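Long-range contacts in protein CT_858 (PDB 3DOR), which probably acts as a secreted serine-type endopeptidase of Chlamydia trachomatis, assembling as a dimer in its mature form: residues Lys25-Gly33 / Gly522-Val530; Leu363-Thr371 / Asp430-Leu439. One frame throughout, in Å; residues are numbered along the deposited sequence.

Interaction 1 and interaction 2 lie with their centres about 15 Å apart, on the same side of the chain's centre, and both reach the second subunit. Interaction 1 is the smaller and is partly buried: side chains of helix 25-32 meet a loop of the S41 peptidase region through one salt bridge and aromatic packing. Interaction 2 is largely buried and stays within the S41 region, where backbone hydrogen bonds, helped by an arginine and a serine side chain, join a strand end to an irregular loop. Strand 507-518 is common ground, since Leu-516 touches Trp-27, Phe-524 and Glu-526 and also pairs through its backbone with Arg-367. The two contacts meet directly where Phe-524 packs near Arg-367.

Interaction 1 of 2, residues Lys25-Gly33 / Gly522-Val530; sequences KTWKEQYLG and GAFIENIGV
Lys-28 and Glu-526 form a salt bridge between helix 25-32, near the N-terminus, and the loop that leads from strand 507-518 to strand 534-535 in the S41 peptidase region, a family of the ClpP/crotonase clan. The contact docks one side of the helix on this loop. Lys-28 NZ lies 2.9 Å from Glu-526 OE2 and approaches its anti lone pair, the one turned away from OE1. The lysine chain bends at its second torsion and is then extended, which carries NZ to the loop although CB does not point at it. Lys-28 NZ has a second acceptor in Asn-70 O. Asp-71 lies close to the same carboxylate.

Trp-27 fills the middle of the contact. With CG anti to the backbone N (chi1 165°), its indole extends from the helix toward the loop. Glu-526 CB sits over one face in a CH-pi contact, 4.1 Å from the centroid of the five-membered ring of Trp-27, while Tyr-31 CB lies over the opposite face, toward its rim. The amide of Asn-527 lies at the indole edge, nearly coplanar with it. Farther along, Phe-524 meets the six-membered ring obliquely, the planes 45° apart; Leu-516 of strand 507-518 touches both aromatic residues, and Leu-206 of the second subunit packs on Phe-524. Ile-528 divides its branch between two rings: Ile-528 CG1 approaches the indole edge at 3.8 Å from Trp-27 CH2, and Ile-528 CD1 lies 3.7 Å from Tyr-31 CE1.

Interaction 2 of 2, residues Leu363-Thr371 / Asp430-Leu439; sequences LPKHRMILT and DIELSTPIPL
Arg-367 reaches Leu-433 and Ser-434 because its chain, starting with CG anti to the carbonyl carbon (chi1 -53°), bends at its second and third torsions, turning the guanidinium edge to the loop carbonyls. Ser-434 OG, placed between its own backbone N and carbonyl carbon (chi1 76°), faces the backbone of Met-368. The bonds so formed join the end of strand 361-368 to the loop that follows helix 409-428 in the S41 region. Two successive carbonyls meet the guanidinium edge: Arg-367 NH2 donates to Leu-433 O at 2.8 Å, nearly in the guanidinium plane, while Arg-367 NE is turned to Ser-434 O at a modelled distance that is doubtfully short. Leu-433 CG lies over one guanidinium face, 3.3 Å from Arg-367 NH2.

Met-368 is bound at both backbone polar atoms by one residue, its N donating to Ser-434 OG at 2.9 Å and its O accepting from Ser-434 N. His-366 and Ile-437 make a single antiparallel bridge as a hydrogen-bonded pair, and beyond it Leu-370 N donates to Ile-431 O at 2.8 Å. Over the imidazole face of His-366, Leu-439 CD1 makes a CH-pi contact 3.6 Å from the ring centroid; His-366 ND1 is hydrogen-bonded to Ser-515 OG on strand 507-518. A water spans Pro-364 O and Leu-439 N.

Arg-367 NH2 also bonds Gln-205 O of the second subunit, and Glu-432 forms a salt bridge with Arg-504 of that subunit. Backbone carbonyls from both chains thus share one guanidinium, consistent with this loop's conformation depending in part on the second subunit.

Interaction 1 of 2, residues Lys25-Gly33 / Gly522-Val530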
loop_
_atom_site.group_PDB
_atom_site.type_symbol
_atom_site.label_atom_id
_atom_site.label_comp_id
_atom_site.label_asym_id
_atom_site.label_seq_id
_atom_site.Cartn_x
_atom_site.Cartn_y
_atom_site.Cartn_z
ATOM N N LYS B 25 23.153 -4.504 5.556
ATOM C CA LYS B 25 24.011 -3.564 6.281
ATOM C C LYS B 25 25.402 -4.140 6.600
ATOM O O LYS B 25 26.426 -3.552 6.245
ATOM C CB LYS B 25 23.305 -3.118 7.572
ATOM C CG LYS B 25 24.134 -2.261 8.517
ATOM C CD LYS B 25 23.228 -1.487 9.477
ATOM C CE LYS B 25 23.821 -1.387 10.884
ATOM N NZ LYS B 25 25.183 -0.795 10.939
ATOM N N THR B 26 25.437 -5.290 7.258
ATOM C CA THR B 26 26.704 -5.913 7.612
ATOM C C THR B 26 27.548 -6.228 6.375
ATOM O O THR B 26 28.774 -6.180 6.413
ATOM C CB THR B 26 26.461 -7.208 8.395
ATOM O OG1 THR B 26 25.498 -6.960 9.427
ATOM C CG2 THR B 26 27.754 -7.694 9.040
ATOM N N TRP B 27 26.881 -6.556 5.277
ATOM C CA TRP B 27 27.574 -6.877 4.038
ATOM C C TRP B 27 28.211 -5.641 3.404
ATOM O O TRP B 27 29.332 -5.702 2.904
ATOM C CB TRP B 27 26.598 -7.531 3.054
ATOM C CG TRP B 27 27.099 -7.572 1.658
ATOM C CD1 TRP B 27 26.827 -6.681 0.663
ATOM C CD2 TRP B 27 27.994 -8.538 1.101
ATOM N NE1 TRP B 27 27.496 -7.034 -0.484
ATOM C CE2 TRP B 27 28.221 -8.172 -0.244
ATOM C CE3 TRP B 27 28.627 -9.683 1.607
ATOM C CZ2 TRP B 27 29.057 -8.905 -1.091
ATOM C CZ3 TRP B 27 29.460 -10.413 0.761
ATOM C CH2 TRP B 27 29.664 -10.019 -0.575
ATOM N N LYS B 28 27.495 -4.523 3.423
ATOM C CA LYS B 28 28.003 -3.282 2.848
ATOM C C LYS B 28 29.223 -2.754 3.610
ATOM O O LYS B 28 30.157 -2.204 3.018
ATOM C CB LYS B 28 26.892 -2.232 2.841
ATOM C CG LYS B 28 25.623 -2.689 2.106
ATOM C CD LYS B 28 25.902 -2.992 0.629
ATOM C CE LYS B 28 24.638 -3.436 -0.100
ATOM N NZ LYS B 28 24.875 -3.616 -1.561
ATOM N N GLU B 29 29.211 -2.914 4.928
ATOM C CA GLU B 29 30.327 -2.450 5.739
ATOM C C GLU B 29 31.576 -3.217 5.330
ATOM O O GLU B 29 32.654 -2.644 5.218
ATOM C CB GLU B 29 30.026 -2.666 7.231
ATOM C CG GLU B 29 28.714 -2.022 7.643
ATOM C CD GLU B 29 28.266 -2.367 9.051
ATOM O OE1 GLU B 29 28.313 -3.554 9.434
ATOM O OE2 GLU B 29 27.842 -1.440 9.771
ATOM N N GLN B 30 31.424 -4.509 5.067
ATOM C CA GLN B 30 32.574 -5.306 4.687
ATOM C C GLN B 30 32.916 -5.255 3.203
ATOM O O GLN B 30 34.088 -5.219 2.842
ATOM C CB GLN B 30 32.375 -6.758 5.103
ATOM C CG GLN B 30 33.614 -7.599 4.885
ATOM C CD GLN B 30 33.450 -9.025 5.364
ATOM O OE1 GLN B 30 33.016 -9.901 4.612
ATOM N NE2 GLN B 30 33.791 -9.267 6.630
ATOM N N TYR B 31 31.900 -5.257 2.345
ATOM C CA TYR B 31 32.126 -5.236 0.906
ATOM C C TYR B 31 32.542 -3.862 0.394
ATOM O O TYR B 31 33.349 -3.754 -0.529
ATOM C CB TYR B 31 30.863 -5.706 0.172
ATOM C CG TYR B 31 30.954 -5.631 -1.336
ATOM C CD1 TYR B 31 31.790 -6.488 -2.061
ATOM C CD2 TYR B 31 30.209 -4.693 -2.039
ATOM C CE1 TYR B 31 31.870 -6.403 -3.461
ATOM C CE2 TYR B 31 30.281 -4.601 -3.412
ATOM C CZ TYR B 31 31.111 -5.455 -4.120
ATOM O OH TYR B 31 31.168 -5.319 -5.486
ATOM N N LEU B 32 31.993 -2.817 1.003
ATOM C CA LEU B 32 32.293 -1.442 0.611
ATOM C C LEU B 32 33.124 -0.657 1.634
ATOM O O LEU B 32 33.672 0.391 1.303
ATOM C CB LEU B 32 30.996 -0.666 0.385
ATOM C CG LEU B 32 29.945 -1.208 -0.584
ATOM C CD1 LEU B 32 28.737 -0.290 -0.549
ATOM C CD2 LEU B 32 30.515 -1.282 -1.995
ATOM N N GLY B 33 33.215 -1.151 2.866
ATOM C CA GLY B 33 33.946 -0.413 3.884
ATOM C C GLY B 33 33.046 0.753 4.258
ATOM O O GLY B 33 33.475 1.784 4.787
ATOM N N GLY B 522 27.488 -21.137 0.681
ATOM C CA GLY B 522 27.852 -20.005 1.524
ATOM C C GLY B 522 28.077 -18.621 0.940
ATOM O O GLY B 522 28.082 -17.637 1.684
ATOM N N ALA B 523 28.275 -18.514 -0.370
ATOM C CA ALA B 523 28.493 -17.201 -0.971
ATOM C C ALA B 523 27.189 -16.406 -1.031
ATOM O O ALA B 523 26.115 -16.984 -1.220
ATOM C CB ALA B 523 29.074 -17.356 -2.378
ATOM N N PHE B 524 27.284 -15.092 -0.853
ATOM C CA PHE B 524 26.114 -14.225 -0.937
ATOM C C PHE B 524 25.913 -13.851 -2.411
ATOM O O PHE B 524 26.785 -14.117 -3.247
ATOM C CB PHE B 524 26.314 -12.938 -0.125
ATOM C CG PHE B 524 26.424 -13.158 1.365
ATOM C CD1 PHE B 524 27.655 -13.446 1.958
ATOM C CD2 PHE B 524 25.298 -13.075 2.173
ATOM C CE1 PHE B 524 27.755 -13.646 3.343
ATOM C CE2 PHE B 524 25.386 -13.275 3.556
ATOM C CZ PHE B 524 26.616 -13.560 4.144
ATOM N N ILE B 525 24.779 -13.226 -2.721
ATOM C CA ILE B 525 24.477 -12.820 -4.088
ATOM C C ILE B 525 24.636 -11.311 -4.251
ATOM O O ILE B 525 25.041 -10.842 -5.311
ATOM C CB ILE B 525 23.023 -13.215 -4.492
ATOM C CG1 ILE B 525 22.841 -14.725 -4.357
ATOM C CG2 ILE B 525 22.731 -12.801 -5.944
ATOM C CD1 ILE B 525 23.815 -15.510 -5.192
ATOM N N GLU B 526 24.317 -10.563 -3.196
ATOM C CA GLU B 526 24.409 -9.099 -3.204
ATOM C C GLU B 526 25.724 -8.617 -3.818
ATOM O O GLU B 526 26.792 -9.052 -3.396
ATOM C CB GLU B 526 24.284 -8.562 -1.769
ATOM C CG GLU B 526 24.131 -7.048 -1.662
ATOM C CD GLU B 526 22.859 -6.533 -2.315
ATOM O OE1 GLU B 526 21.933 -7.340 -2.538
ATOM O OE2 GLU B 526 22.775 -5.313 -2.595
ATOM N N ASN B 527 25.634 -7.736 -4.815
ATOM C CA ASN B 527 26.807 -7.177 -5.497
ATOM C C ASN B 527 27.620 -8.139 -6.354
ATOM O O ASN B 527 27.915 -7.843 -7.512
ATOM C CB ASN B 527 27.760 -6.531 -4.481
ATOM C CG ASN B 527 27.174 -5.298 -3.847
ATOM O OD1 ASN B 527 26.904 -4.305 -4.526
ATOM N ND2 ASN B 527 26.959 -5.353 -2.538
ATOM N N ILE B 528 27.997 -9.271 -5.766
ATOM C CA ILE B 528 28.809 -10.291 -6.433
ATOM C C ILE B 528 28.097 -11.004 -7.587
ATOM O O ILE B 528 28.735 -11.474 -8.521
ATOM C CB ILE B 528 29.273 -11.370 -5.421
ATOM C CG1 ILE B 528 30.033 -10.715 -4.270
ATOM C CG2 ILE B 528 30.176 -12.378 -6.109
ATOM C CD1 ILE B 528 31.172 -9.831 -4.715
ATOM N N GLY B 529 26.777 -11.100 -7.500
ATOM C CA GLY B 529 26.023 -11.752 -8.547
ATOM C C GLY B 529 26.327 -13.220 -8.733
ATOM O O GLY B 529 26.939 -13.873 -7.883
ATOM N N VAL B 530 25.891 -13.739 -9.872
ATOM C CA VAL B 530 26.073 -15.137 -10.205
ATOM C C VAL B 530 26.917 -15.241 -11.461
ATOM O O VAL B 530 26.605 -14.638 -12.496
ATOM C CB VAL B 530 24.713 -15.806 -10.459
ATOM C CG1 VAL B 530 24.895 -17.276 -10.773
ATOM C CG2 VAL B 530 23.816 -15.609 -9.248
#

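Interaction 2 of 2, residues Leu363-Thr371 / Asp430-Leu439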
loop_
_atom_site.group_PDB
_atom_site.type_symbol
_atom_site.label_atom_id
_atom_site.label_comp_id
_atom_site.label_asym_id
_atom_site.label_seq_id
_atom_site.Cartn_x
_atom_site.Cartn_y
_atom_site.Cartn_z
ATOM N N LEU B 363 17.239 -24.883 -3.005
ATOM C CA LEU B 363 17.113 -23.439 -3.109
ATOM C C LEU B 363 17.994 -22.718 -2.108
ATOM O O LEU B 363 18.208 -23.200 -1.000
ATOM C CB LEU B 363 15.663 -23.009 -2.859
ATOM C CG LEU B 363 14.623 -23.346 -3.935
ATOM C CD1 LEU B 363 13.208 -23.282 -3.360
ATOM C CD2 LEU B 363 14.787 -22.360 -5.086
ATOM N N PRO B 364 18.539 -21.559 -2.497
ATOM C CA PRO B 364 19.376 -20.811 -1.561
ATOM C C PRO B 364 18.431 -20.234 -0.495
ATOM O O PRO B 364 17.273 -19.925 -0.789
ATOM C CB PRO B 364 19.997 -19.729 -2.441
ATOM C CG PRO B 364 19.004 -19.557 -3.544
ATOM C CD PRO B 364 18.590 -20.965 -3.843
ATOM N N LYS B 365 18.926 -20.090 0.730
ATOM C CA LYS B 365 18.119 -19.572 1.829
ATOM C C LYS B 365 18.390 -18.095 2.036
ATOM O O LYS B 365 19.323 -17.551 1.459
ATOM C CB LYS B 365 18.425 -20.344 3.117
ATOM C CG LYS B 365 18.024 -21.808 3.052
ATOM C CD LYS B 365 18.332 -22.518 4.363
ATOM C CE LYS B 365 17.897 -23.982 4.315
ATOM N NZ LYS B 365 18.652 -24.748 3.283
ATOM N N HIS B 366 17.578 -17.451 2.868
ATOM C CA HIS B 366 17.739 -16.022 3.121
ATOM C C HIS B 366 17.968 -15.635 4.587
ATOM O O HIS B 366 17.297 -16.153 5.478
ATOM C CB HIS B 366 16.510 -15.270 2.611
ATOM C CG HIS B 366 16.446 -15.144 1.121
ATOM N ND1 HIS B 366 16.405 -13.922 0.480
ATOM C CD2 HIS B 366 16.394 -16.081 0.145
ATOM C CE1 HIS B 366 16.330 -14.115 -0.823
ATOM N NE2 HIS B 366 16.323 -15.417 -1.055
ATOM N N ARG B 367 18.916 -14.730 4.823
ATOM C CA ARG B 367 19.194 -14.224 6.178
ATOM C C ARG B 367 18.279 -12.996 6.247
ATOM O O ARG B 367 18.421 -12.070 5.445
ATOM C CB ARG B 367 20.655 -13.766 6.326
ATOM C CG ARG B 367 21.741 -14.766 5.940
ATOM C CD ARG B 367 22.184 -15.652 7.085
ATOM N NE ARG B 367 22.498 -14.916 8.313
ATOM C CZ ARG B 367 23.692 -14.438 8.652
ATOM N NH1 ARG B 367 24.740 -14.599 7.854
ATOM N NH2 ARG B 367 23.840 -13.812 9.816
ATOM N N MET B 368 17.358 -12.971 7.202
ATOM C CA MET B 368 16.401 -11.868 7.291
ATOM C C MET B 368 16.512 -10.924 8.491
ATOM O O MET B 368 16.973 -11.318 9.555
ATOM C CB MET B 368 14.986 -12.458 7.267
ATOM C CG MET B 368 14.632 -13.228 5.997
ATOM S SD MET B 368 13.541 -14.637 6.338
ATOM C CE MET B 368 12.034 -13.800 6.786
ATOM N N ILE B 369 16.108 -9.667 8.303
ATOM C CA ILE B 369 16.077 -8.710 9.415
ATOM C C ILE B 369 14.623 -8.766 9.873
ATOM O O ILE B 369 13.708 -8.663 9.054
ATOM C CB ILE B 369 16.373 -7.251 9.009
ATOM C CG1 ILE B 369 17.830 -7.097 8.600
ATOM C CG2 ILE B 369 16.140 -6.339 10.209
ATOM C CD1 ILE B 369 18.390 -5.684 8.879
ATOM N N LEU B 370 14.403 -8.899 11.173
ATOM C CA LEU B 370 13.040 -9.038 11.667
ATOM C C LEU B 370 12.497 -7.948 12.581
ATOM O O LEU B 370 13.222 -7.372 13.390
ATOM C CB LEU B 370 12.905 -10.392 12.379
ATOM C CG LEU B 370 13.312 -11.657 11.608
ATOM C CD1 LEU B 370 13.319 -12.862 12.546
ATOM C CD2 LEU B 370 12.352 -11.895 10.436
ATOM N N THR B 371 11.198 -7.683 12.424
ATOM C CA THR B 371 10.444 -6.723 13.237
ATOM C C THR B 371 9.141 -7.470 13.545
ATOM O O THR B 371 8.862 -8.511 12.949
ATOM C CB THR B 371 10.106 -5.392 12.489
ATOM O OG1 THR B 371 9.225 -5.657 11.393
ATOM C CG2 THR B 371 11.370 -4.721 11.974
ATOM N N ASP B 430 17.686 -13.382 17.471
ATOM C CA ASP B 430 18.403 -13.502 16.199
ATOM C C ASP B 430 17.597 -12.711 15.160
ATOM O O ASP B 430 17.058 -13.280 14.210
ATOM C CB ASP B 430 18.476 -14.991 15.840
ATOM C CG ASP B 430 19.185 -15.264 14.526
ATOM O OD1 ASP B 430 20.061 -14.468 14.129
ATOM O OD2 ASP B 430 18.872 -16.304 13.903
ATOM N N ILE B 431 17.529 -11.395 15.343
ATOM C CA ILE B 431 16.734 -10.543 14.469
ATOM C C ILE B 431 17.433 -9.526 13.578
ATOM O O ILE B 431 16.788 -8.932 12.718
ATOM C CB ILE B 431 15.679 -9.774 15.288
ATOM C CG1 ILE B 431 16.346 -8.649 16.089
ATOM C CG2 ILE B 431 14.967 -10.731 16.222
ATOM C CD1 ILE B 431 15.370 -7.765 16.845
ATOM N N GLU B 432 18.730 -9.309 13.779
ATOM C CA GLU B 432 19.462 -8.345 12.955
ATOM C C GLU B 432 19.796 -8.947 11.583
ATOM O O GLU B 432 19.679 -8.283 10.556
ATOM C CB GLU B 432 20.746 -7.910 13.668
ATOM C CG GLU B 432 20.519 -7.164 14.982
ATOM C CD GLU B 432 19.907 -5.790 14.783
ATOM O OE1 GLU B 432 20.017 -4.958 15.704
ATOM O OE2 GLU B 432 19.309 -5.535 13.715
ATOM N N LEU B 433 20.220 -10.205 11.580
ATOM C CA LEU B 433 20.547 -10.923 10.348
ATOM C C LEU B 433 20.418 -12.383 10.728
ATOM O O LEU B 433 21.398 -13.051 11.070
ATOM C CB LEU B 433 21.970 -10.604 9.873
ATOM C CG LEU B 433 22.355 -11.180 8.496
ATOM C CD1 LEU B 433 21.345 -10.734 7.438
ATOM C CD2 LEU B 433 23.761 -10.716 8.108
ATOM N N SER B 434 19.179 -12.863 10.669
ATOM C CA SER B 434 18.848 -14.222 11.065
ATOM C C SER B 434 19.626 -15.326 10.387
ATOM O O SER B 434 20.253 -15.127 9.346
ATOM C CB SER B 434 17.357 -14.483 10.845
ATOM O OG SER B 434 17.074 -14.689 9.470
ATOM N N THR B 435 19.569 -16.500 11.006
ATOM C CA THR B 435 20.201 -17.689 10.476
ATOM C C THR B 435 19.445 -17.889 9.157
ATOM O O THR B 435 18.313 -17.436 9.025
ATOM C CB THR B 435 19.972 -18.885 11.442
ATOM O OG1 THR B 435 20.580 -20.067 10.911
ATOM C CG2 THR B 435 18.484 -19.130 11.653
ATOM N N PRO B 436 20.057 -18.552 8.161
ATOM C CA PRO B 436 19.334 -18.733 6.898
ATOM C C PRO B 436 18.013 -19.502 6.968
ATOM O O PRO B 436 17.918 -20.600 7.522
ATOM C CB PRO B 436 20.379 -19.390 5.982
ATOM C CG PRO B 436 21.296 -20.082 6.933
ATOM C CD PRO B 436 21.423 -19.094 8.073
ATOM N N ILE B 437 16.989 -18.886 6.391
ATOM C CA ILE B 437 15.645 -19.444 6.347
ATOM C C ILE B 437 15.150 -19.324 4.904
ATOM O O ILE B 437 15.215 -18.251 4.311
ATOM C CB ILE B 437 14.696 -18.642 7.275
ATOM C CG1 ILE B 437 15.222 -18.682 8.715
ATOM C CG2 ILE B 437 13.276 -19.187 7.179
ATOM C CD1 ILE B 437 14.362 -17.921 9.699
ATOM N N PRO B 438 14.650 -20.421 4.320
ATOM C CA PRO B 438 14.174 -20.305 2.938
ATOM C C PRO B 438 12.887 -19.501 2.831
ATOM O O PRO B 438 12.020 -19.578 3.699
ATOM C CB PRO B 438 14.008 -21.759 2.498
ATOM C CG PRO B 438 13.676 -22.467 3.758
ATOM C CD PRO B 438 14.556 -21.809 4.806
ATOM N N LEU B 439 12.770 -18.714 1.769
ATOM C CA LEU B 439 11.574 -17.910 1.577
ATOM C C LEU B 439 10.391 -18.866 1.510
ATOM O O LEU B 439 10.498 -19.948 0.931
ATOM C CB LEU B 439 11.689 -17.089 0.292
ATOM C CG LEU B 439 12.879 -16.125 0.271
ATOM C CD1 LEU B 439 12.941 -15.362 -1.061
ATOM C CD2 LEU B 439 12.739 -15.156 1.428
HETATM O O HOH W 1 14.814 -19.121 -0.059
#